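Local coordinates for carboxyvinyl-carboxyphosphonate phosphorylmutase (Bacillus anthracis, PDB 4IQD), which belongs to the phosphoenolpyruvate phosphomutase family of TIM-barrel enzymes and binds pyruvic acid in the crystal, at residues A181-E195 with F206-M218. Residues are numbered along the deposited sequence; the frame is centred on the assembly and turned at random. Where two conformers were deposited one is given.
Sequences ANAYVKAGADAIFPE and FNSKVNAPLLANM
Ile192 bridges to Leu214, its N donating to Pro213 O (3.0 Å) and its O accepting from Leu215 N (2.8 Å), a single parallel bridge with strands 191-194 and 215-217 28° apart. Ile192 also fills the layer between strand and helices. Its CB lies against Leu214 CD2; CG1 reaches Val210 CG1 and Ala212 CB; CG2, anti to the backbone N, approaches the edge of the Phe206 ring, 4.0 Å from CE2. One face of that ring takes Pro194 CB in a CH-pi contact, 4.0 Å from the centroid, while Ala181 CB comes within 3.7 Å of Phe206 CZ. Farther along the strands, Leu215 CD2 sits over a face of Phe193, and Phe193 CZ touches Asn217 CB (3.4 Å). Asn217 lies near a bound pyruvic acid, and the neighbouring Glu195 forms a salt bridge with Arg165 of its pocket. From within helix 174-187, Asn182 ND2 donates to Lys209 O at the end of helix 200-209 (3.1 Å, 162° at the hydrogen), with that oxygen close to its amide plane. Strand 191-194, helix 200-209 and strand 215-217 form a beta-alpha-beta crossover of the TIM barrel: two backbone bonds join the strands, apolar side chains fill the space under the helices, and one amide ties in helix 174-187.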
loop_
_atom_site.group_PDB
_atom_site.type_symbol
_atom_site.label_atom_id
_atom_site.label_comp_id
_atom_site.label_asym_id
_atom_site.label_seq_id
_atom_site.Cartn_x
_atom_site.Cartn_y
_atom_site.Cartn_z
ATOM N N ALA A 181 -33.193 4.079 -8.597
ATOM C CA ALA A 181 -32.784 4.559 -7.280
ATOM C C ALA A 181 -33.833 4.315 -6.200
ATOM O O ALA A 181 -33.531 3.735 -5.160
ATOM C CB ALA A 181 -32.430 6.041 -7.347
ATOM N N ASN A 182 -35.062 4.749 -6.452
ATOM C CA ASN A 182 -36.135 4.592 -5.477
ATOM C C ASN A 182 -36.467 3.131 -5.193
ATOM O O ASN A 182 -36.971 2.797 -4.122
ATOM C CB ASN A 182 -37.392 5.341 -5.926
ATOM C CG ASN A 182 -37.264 6.844 -5.770
ATOM O OD1 ASN A 182 -36.627 7.333 -4.837
ATOM N ND2 ASN A 182 -37.873 7.587 -6.688
ATOM N N ALA A 183 -36.182 2.266 -6.159
ATOM C CA ALA A 183 -36.394 0.837 -5.980
ATOM C C ALA A 183 -35.350 0.278 -5.031
ATOM O O ALA A 183 -35.668 -0.481 -4.117
ATOM C CB ALA A 183 -36.325 0.121 -7.310
ATOM N N TYR A 184 -34.101 0.668 -5.255
ATOM C CA TYR A 184 -32.992 0.210 -4.436
ATOM C C TYR A 184 -33.181 0.673 -2.995
ATOM O O TYR A 184 -32.825 -0.034 -2.054
ATOM C CB TYR A 184 -31.670 0.747 -4.981
ATOM C CG TYR A 184 -31.355 0.354 -6.411
ATOM C CD1 TYR A 184 -31.927 -0.768 -6.998
ATOM C CD2 TYR A 184 -30.469 1.107 -7.169
ATOM C CE1 TYR A 184 -31.626 -1.120 -8.307
ATOM C CE2 TYR A 184 -30.165 0.765 -8.473
ATOM C CZ TYR A 184 -30.744 -0.348 -9.038
ATOM O OH TYR A 184 -30.435 -0.681 -10.337
ATOM N N VAL A 185 -33.754 1.861 -2.837
ATOM C CA VAL A 185 -34.010 2.426 -1.517
ATOM C C VAL A 185 -35.046 1.612 -0.753
ATOM O O VAL A 185 -34.831 1.246 0.400
ATOM C CB VAL A 185 -34.489 3.888 -1.608
ATOM C CG1 VAL A 185 -34.951 4.381 -0.245
ATOM C CG2 VAL A 185 -33.383 4.771 -2.151
ATOM N N LYS A 186 -36.169 1.317 -1.398
ATOM C CA LYS A 186 -37.208 0.536 -0.743
ATOM C C LYS A 186 -36.727 -0.888 -0.483
ATOM O O LYS A 186 -37.242 -1.578 0.394
ATOM C CB LYS A 186 -38.495 0.533 -1.568
ATOM C CG LYS A 186 -38.732 -0.724 -2.377
ATOM C CD LYS A 186 -40.189 -0.813 -2.786
ATOM C CE LYS A 186 -41.095 -0.707 -1.565
ATOM N NZ LYS A 186 -42.540 -0.742 -1.924
ATOM N N ALA A 187 -35.727 -1.315 -1.248
ATOM C CA ALA A 187 -35.165 -2.648 -1.097
ATOM C C ALA A 187 -34.276 -2.715 0.139
ATOM O O ALA A 187 -34.035 -3.790 0.684
ATOM C CB ALA A 187 -34.386 -3.042 -2.343
ATOM N N GLY A 188 -33.790 -1.560 0.582
ATOM C CA GLY A 188 -33.028 -1.501 1.813
ATOM C C GLY A 188 -31.843 -0.560 1.796
ATOM O O GLY A 188 -31.224 -0.334 2.831
ATOM N N ALA A 189 -31.517 -0.015 0.630
ATOM C CA ALA A 189 -30.392 0.909 0.531
ATOM C C ALA A 189 -30.661 2.162 1.357
ATOM O O ALA A 189 -31.786 2.655 1.399
ATOM C CB ALA A 189 -30.112 1.267 -0.920
ATOM N N ASP A 190 -29.626 2.662 2.024
ATOM C CA ASP A 190 -29.766 3.802 2.923
ATOM C C ASP A 190 -29.337 5.102 2.252
ATOM O O ASP A 190 -29.604 6.191 2.760
ATOM C CB ASP A 190 -28.941 3.578 4.189
ATOM C CG ASP A 190 -29.157 2.203 4.788
ATOM O OD1 ASP A 190 -30.266 1.943 5.298
ATOM O OD2 ASP A 190 -28.217 1.381 4.754
ATOM N N ALA A 191 -28.675 4.979 1.105
ATOM C CA ALA A 191 -28.130 6.133 0.398
ATOM C C ALA A 191 -27.910 5.814 -1.076
ATOM O O ALA A 191 -27.752 4.651 -1.444
ATOM C CB ALA A 191 -26.823 6.576 1.046
ATOM N N ILE A 192 -27.890 6.847 -1.914
ATOM C CA ILE A 192 -27.698 6.655 -3.350
ATOM C C ILE A 192 -26.478 7.393 -3.917
ATOM O O ILE A 192 -26.228 8.554 -3.599
ATOM C CB ILE A 192 -28.958 7.042 -4.154
ATOM C CG1 ILE A 192 -30.149 6.188 -3.724
ATOM C CG2 ILE A 192 -28.726 6.857 -5.637
ATOM C CD1 ILE A 192 -29.981 4.711 -4.022
ATOM N N PHE A 193 -25.726 6.683 -4.754
ATOM C CA PHE A 193 -24.602 7.219 -5.506
ATOM C C PHE A 193 -25.058 7.262 -6.969
ATOM O O PHE A 193 -25.003 6.250 -7.667
ATOM C CB PHE A 193 -23.401 6.279 -5.305
ATOM C CG PHE A 193 -22.158 6.620 -6.109
ATOM C CD1 PHE A 193 -22.125 7.650 -7.039
ATOM C CD2 PHE A 193 -21.007 5.872 -5.922
ATOM C CE1 PHE A 193 -20.980 7.914 -7.761
ATOM C CE2 PHE A 193 -19.858 6.138 -6.636
ATOM C CZ PHE A 193 -19.845 7.156 -7.556
ATOM N N PRO A 194 -25.502 8.439 -7.439
ATOM C CA PRO A 194 -25.944 8.619 -8.824
ATOM C C PRO A 194 -24.789 9.029 -9.724
ATOM O O PRO A 194 -24.482 10.218 -9.825
ATOM C CB PRO A 194 -26.953 9.770 -8.722
ATOM C CG PRO A 194 -26.784 10.360 -7.328
ATOM C CD PRO A 194 -25.613 9.692 -6.680
ATOM N N GLU A 195 -24.162 8.057 -10.374
ATOM C CA GLU A 195 -22.999 8.336 -11.206
ATOM C C GLU A 195 -23.307 9.252 -12.386
ATOM O O GLU A 195 -24.243 9.016 -13.157
ATOM C CB GLU A 195 -22.352 7.038 -11.696
ATOM C CG GLU A 195 -21.351 7.231 -12.837
ATOM C CD GLU A 195 -20.049 7.882 -12.399
ATOM O OE1 GLU A 195 -19.827 8.034 -11.180
ATOM O OE2 GLU A 195 -19.237 8.235 -13.281
ATOM N N PHE A 206 -32.803 15.254 -8.832
ATOM C CA PHE A 206 -32.638 13.875 -8.402
ATOM C C PHE A 206 -32.871 13.795 -6.899
ATOM O O PHE A 206 -33.590 12.923 -6.420
ATOM C CB PHE A 206 -31.242 13.366 -8.767
ATOM C CG PHE A 206 -31.086 11.875 -8.648
ATOM C CD1 PHE A 206 -31.316 11.051 -9.737
ATOM C CD2 PHE A 206 -30.693 11.297 -7.452
ATOM C CE1 PHE A 206 -31.168 9.677 -9.634
ATOM C CE2 PHE A 206 -30.543 9.924 -7.342
ATOM C CZ PHE A 206 -30.782 9.115 -8.435
ATOM N N ASN A 207 -32.265 14.727 -6.170
ATOM C CA ASN A 207 -32.452 14.843 -4.730
ATOM C C ASN A 207 -33.924 15.011 -4.368
ATOM O O ASN A 207 -34.393 14.474 -3.364
ATOM C CB ASN A 207 -31.639 16.029 -4.199
ATOM C CG ASN A 207 -31.697 16.154 -2.689
ATOM O OD1 ASN A 207 -31.858 15.166 -1.973
ATOM N ND2 ASN A 207 -31.564 17.380 -2.196
ATOM N N SER A 208 -34.650 15.741 -5.209
ATOM C CA SER A 208 -36.048 16.058 -4.952
ATOM C C SER A 208 -36.955 14.858 -5.170
ATOM O O SER A 208 -38.002 14.738 -4.541
ATOM C CB SER A 208 -36.501 17.206 -5.851
ATOM O OG SER A 208 -37.780 17.671 -5.462
ATOM N N LYS A 209 -36.550 13.970 -6.067
ATOM C CA LYS A 209 -37.397 12.849 -6.445
ATOM C C LYS A 209 -36.988 11.545 -5.769
ATOM O O LYS A 209 -37.678 10.537 -5.900
ATOM C CB LYS A 209 -37.388 12.669 -7.964
ATOM C CG LYS A 209 -38.772 12.570 -8.591
ATOM C CD LYS A 209 -39.341 13.943 -8.896
ATOM C CE LYS A 209 -40.796 13.856 -9.319
ATOM N NZ LYS A 209 -40.998 12.919 -10.460
ATOM N N VAL A 210 -35.869 11.561 -5.049
ATOM C CA VAL A 210 -35.353 10.348 -4.414
ATOM C C VAL A 210 -35.310 10.474 -2.886
ATOM O O VAL A 210 -34.744 11.426 -2.351
ATOM C CB VAL A 210 -33.955 9.985 -4.958
ATOM C CG1 VAL A 210 -33.375 8.801 -4.204
ATOM C CG2 VAL A 210 -34.026 9.686 -6.450
ATOM N N ASN A 211 -35.896 9.500 -2.193
ATOM C CA ASN A 211 -36.010 9.547 -0.733
ATOM C C ASN A 211 -34.815 8.960 0.026
ATOM O O ASN A 211 -34.965 8.026 0.813
ATOM C CB ASN A 211 -37.302 8.863 -0.273
ATOM C CG ASN A 211 -37.388 7.414 -0.721
ATOM O OD1 ASN A 211 -37.042 7.080 -1.853
ATOM N ND2 ASN A 211 -37.843 6.544 0.174
ATOM N N ALA A 212 -33.636 9.528 -0.199
ATOM C CA ALA A 212 -32.409 9.038 0.418
ATOM C C ALA A 212 -31.334 10.110 0.385
ATOM O O ALA A 212 -31.362 10.988 -0.470
ATOM C CB ALA A 212 -31.915 7.787 -0.296
ATOM N N PRO A 213 -30.381 10.047 1.325
ATOM C CA PRO A 213 -29.192 10.896 1.222
ATOM C C PRO A 213 -28.422 10.553 -0.044
ATOM O O PRO A 213 -28.458 9.407 -0.487
ATOM C CB PRO A 213 -28.373 10.495 2.447
ATOM C CG PRO A 213 -29.369 9.970 3.416
ATOM C CD PRO A 213 -30.415 9.292 2.589
ATOM N N LEU A 214 -27.740 11.532 -0.623
ATOM C CA LEU A 214 -27.016 11.301 -1.863
ATOM C C LEU A 214 -25.517 11.469 -1.686
ATOM O O LEU A 214 -25.064 12.284 -0.883
ATOM C CB LEU A 214 -27.528 12.228 -2.966
ATOM C CG LEU A 214 -29.017 12.102 -3.291
ATOM C CD1 LEU A 214 -29.366 12.938 -4.503
ATOM C CD2 LEU A 214 -29.405 10.650 -3.509
ATOM N N LEU A 215 -24.764 10.681 -2.446
ATOM C CA LEU A 215 -23.310 10.719 -2.439
ATOM C C LEU A 215 -22.819 11.378 -3.718
ATOM O O LEU A 215 -23.366 11.142 -4.793
ATOM C CB LEU A 215 -22.763 9.291 -2.347
ATOM C CG LEU A 215 -21.270 8.983 -2.183
ATOM C CD1 LEU A 215 -21.135 7.574 -1.669
ATOM C CD2 LEU A 215 -20.484 9.123 -3.475
ATOM N N ALA A 216 -21.782 12.197 -3.593
ATOM C CA ALA A 216 -21.141 12.811 -4.744
ATOM C C ALA A 216 -19.764 12.195 -4.936
ATOM O O ALA A 216 -19.027 12.003 -3.974
ATOM C CB ALA A 216 -21.029 14.307 -4.549
ATOM N N ASN A 217 -19.425 11.880 -6.180
ATOM C CA ASN A 217 -18.145 11.263 -6.506
ATOM C C ASN A 217 -17.130 12.277 -7.013
ATOM O O ASN A 217 -17.124 12.608 -8.197
ATOM C CB ASN A 217 -18.350 10.189 -7.574
ATOM C CG ASN A 217 -17.060 9.488 -7.962
ATOM O OD1 ASN A 217 -16.094 9.453 -7.197
ATOM N ND2 ASN A 217 -17.044 8.914 -9.157
HETATM N N MSE A 218 -16.270 12.767 -6.129
HETATM C CA MSE A 218 -15.242 13.700 -6.570
HETATM C C MSE A 218 -13.921 13.092 -6.998
HETATM O O MSE A 218 -12.882 13.346 -6.396
HETATM C CB MSE A 218 -15.024 14.833 -5.579
HETATM C CG MSE A 218 -15.890 16.023 -5.887
HETATM SE SE MSE A 218 -15.300 17.150 -7.382
HETATM C CE MSE A 218 -15.456 15.986 -8.920
#